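Local coordinates for protein argonaute (Methanocaldococcus jannaschii, PDB 5G5S) that cuts single-stranded DNA targets complementary to a short DNA guide and may defend the cell against invading genetic elements, at residues F188-K193 / K218-S223. Residues are numbered along the deposited sequence; the frame is centred on the assembly and turned at random.
Sequences FKPNPK and KYYKWS
The Tyr220 ring reaches Phe188 and Pro190 with its hydroxyl end, and its own edge, near the ring plane, meets Phe188 CE2, 4.1 Å from Tyr220 CE2. One face of the tyrosine carries the edge of Tyr219, whose CD2 stands 3.4 Å above the plane over the ring centre; one face of Phe188 has Pro190 CD 3.4 Å above its plane, over the centre. This surface contact lies in the PAZ domain, the module that holds the 3'-end of the guide DNA, and joins the turn between strands 185-188 and 194-200 to the end of helix 206-219. Lys221, with positive phi, is the first residue to leave the helical path, and the chain then runs on to Trp222. Tyr220 CB lies over one indole face, nearer its margin than its centre, while Val227 and Thr230 of helix 225-231 also touch the Trp222 side chain. With CG anti to the carbonyl carbon and beside the backbone N (chi1 -70°), Tyr220 places its hydroxyl end at Pro190 CB and Phe188 CE2; the Phe188 and Tyr220 side chains run antiparallel past one another, and the proline lies roughly perpendicular to the tyrosine. No hydrogen bond links the two segments. Within the turn, Asn191 N donates to Phe188 O at 2.9 Å, and Phe188 also packs on Phe231. Residues 215-220 bind the guide's 3'-end, and Tyr219 and Lys193 also interact with the guide, so the contact lies beside the guide-binding surface, although Tyr219 and Lys193 themselves do not meet across it. At its closest point, Pro190 CB sits 3.5 Å from Tyr220 OH and 3.8 Å from Tyr220 CZ.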
loop_
_atom_site.group_PDB
_atom_site.type_symbol
_atom_site.label_atom_id
_atom_site.label_comp_id
_atom_site.label_asym_id
_atom_site.label_seq_id
_atom_site.Cartn_x
_atom_site.Cartn_y
_atom_site.Cartn_z
ATOM N N PHE A 188 21.679 -4.051 2.655
ATOM C CA PHE A 188 23.028 -3.843 2.125
ATOM C C PHE A 188 23.714 -5.165 2.498
ATOM O O PHE A 188 23.695 -5.538 3.675
ATOM C CB PHE A 188 23.707 -2.595 2.742
ATOM C CG PHE A 188 25.217 -2.532 2.627
ATOM C CD1 PHE A 188 25.847 -2.648 1.390
ATOM C CD2 PHE A 188 26.006 -2.321 3.751
ATOM C CE1 PHE A 188 27.243 -2.596 1.288
ATOM C CE2 PHE A 188 27.404 -2.259 3.647
ATOM C CZ PHE A 188 28.011 -2.398 2.416
ATOM N N LYS A 189 24.195 -5.919 1.486
ATOM C CA LYS A 189 24.759 -7.268 1.630
ATOM C C LYS A 189 25.375 -7.686 2.977
ATOM O O LYS A 189 24.882 -8.673 3.534
ATOM C CB LYS A 189 25.599 -7.727 0.427
ATOM C CG LYS A 189 25.713 -9.247 0.370
ATOM C CD LYS A 189 26.769 -9.733 -0.567
ATOM C CE LYS A 189 26.583 -11.216 -0.737
ATOM N NZ LYS A 189 27.668 -11.814 -1.545
ATOM N N PRO A 190 26.417 -6.996 3.529
ATOM C CA PRO A 190 26.998 -7.446 4.816
ATOM C C PRO A 190 26.018 -7.473 5.990
ATOM O O PRO A 190 26.129 -8.336 6.863
ATOM C CB PRO A 190 28.147 -6.459 5.055
ATOM C CG PRO A 190 28.463 -5.906 3.715
ATOM C CD PRO A 190 27.158 -5.833 3.000
ATOM N N ASN A 191 25.042 -6.560 6.000
ATOM C CA ASN A 191 24.056 -6.529 7.072
ATOM C C ASN A 191 22.612 -6.841 6.584
ATOM O O ASN A 191 21.889 -5.931 6.159
ATOM C CB ASN A 191 24.160 -5.216 7.864
ATOM C CG ASN A 191 23.466 -5.212 9.202
ATOM O OD1 ASN A 191 23.026 -6.243 9.714
ATOM N ND2 ASN A 191 23.359 -4.031 9.808
ATOM N N PRO A 192 22.169 -8.124 6.628
ATOM C CA PRO A 192 20.787 -8.437 6.220
ATOM C C PRO A 192 19.756 -8.180 7.330
ATOM O O PRO A 192 18.581 -8.516 7.169
ATOM C CB PRO A 192 20.853 -9.920 5.819
ATOM C CG PRO A 192 22.099 -10.443 6.420
ATOM C CD PRO A 192 22.862 -9.337 7.090
ATOM N N LYS A 193 20.193 -7.579 8.448
ATOM C CA LYS A 193 19.337 -7.263 9.594
ATOM C C LYS A 193 18.690 -5.883 9.449
ATOM O O LYS A 193 17.657 -5.619 10.073
ATOM C CB LYS A 193 20.111 -7.397 10.918
ATOM C CG LYS A 193 20.660 -8.799 11.198
ATOM C CD LYS A 193 19.556 -9.833 11.468
ATOM C CE LYS A 193 20.092 -11.230 11.671
ATOM N NZ LYS A 193 20.817 -11.370 12.966
ATOM N N LYS A 218 36.768 1.265 5.477
ATOM C CA LYS A 218 37.115 1.934 6.730
ATOM C C LYS A 218 36.236 1.482 7.906
ATOM O O LYS A 218 36.757 1.285 9.007
ATOM C CB LYS A 218 37.058 3.465 6.551
ATOM N N TYR A 219 34.920 1.315 7.675
ATOM C CA TYR A 219 33.953 0.904 8.702
ATOM C C TYR A 219 34.158 -0.528 9.195
ATOM O O TYR A 219 34.058 -0.785 10.397
ATOM C CB TYR A 219 32.509 1.114 8.200
ATOM C CG TYR A 219 31.431 0.597 9.132
ATOM C CD1 TYR A 219 31.059 1.314 10.267
ATOM C CD2 TYR A 219 30.761 -0.593 8.864
ATOM C CE1 TYR A 219 30.057 0.852 11.119
ATOM C CE2 TYR A 219 29.762 -1.069 9.713
ATOM C CZ TYR A 219 29.407 -0.339 10.837
ATOM O OH TYR A 219 28.418 -0.803 11.674
ATOM N N TYR A 220 34.412 -1.456 8.264
ATOM C CA TYR A 220 34.586 -2.876 8.561
ATOM C C TYR A 220 36.048 -3.291 8.801
ATOM O O TYR A 220 36.306 -4.464 9.073
ATOM C CB TYR A 220 33.932 -3.722 7.450
ATOM C CG TYR A 220 32.416 -3.682 7.425
ATOM C CD1 TYR A 220 31.666 -4.365 8.380
ATOM C CD2 TYR A 220 31.734 -3.056 6.386
ATOM C CE1 TYR A 220 30.272 -4.373 8.336
ATOM C CE2 TYR A 220 30.337 -3.065 6.325
ATOM C CZ TYR A 220 29.610 -3.721 7.307
ATOM O OH TYR A 220 28.235 -3.734 7.272
ATOM N N LYS A 221 36.990 -2.316 8.734
ATOM C CA LYS A 221 38.449 -2.477 8.907
ATOM C C LYS A 221 39.050 -3.411 7.843
ATOM O O LYS A 221 40.070 -4.075 8.072
ATOM C CB LYS A 221 38.832 -2.875 10.353
ATOM C CG LYS A 221 38.662 -1.738 11.348
ATOM C CD LYS A 221 38.577 -2.244 12.776
ATOM C CE LYS A 221 37.749 -1.339 13.655
ATOM N NZ LYS A 221 36.290 -1.525 13.427
ATOM N N TRP A 222 38.419 -3.394 6.655
ATOM C CA TRP A 222 38.734 -4.207 5.489
ATOM C C TRP A 222 39.974 -3.798 4.744
ATOM O O TRP A 222 40.330 -2.622 4.709
ATOM C CB TRP A 222 37.572 -4.139 4.488
ATOM C CG TRP A 222 36.413 -5.059 4.735
ATOM C CD1 TRP A 222 36.206 -5.867 5.817
ATOM C CD2 TRP A 222 35.272 -5.230 3.880
ATOM N NE1 TRP A 222 35.011 -6.536 5.685
ATOM C CE2 TRP A 222 34.416 -6.162 4.505
ATOM C CE3 TRP A 222 34.900 -4.696 2.630
ATOM C CZ2 TRP A 222 33.218 -6.589 3.914
ATOM C CZ3 TRP A 222 33.711 -5.114 2.050
ATOM C CH2 TRP A 222 32.882 -6.044 2.691
ATOM N N SER A 223 40.588 -4.786 4.077
ATOM C CA SER A 223 41.677 -4.631 3.127
ATOM C C SER A 223 40.937 -4.323 1.801
ATOM O O SER A 223 39.739 -4.627 1.702
ATOM C CB SER A 223 42.463 -5.936 3.007
ATOM O OG SER A 223 41.645 -7.047 2.667
#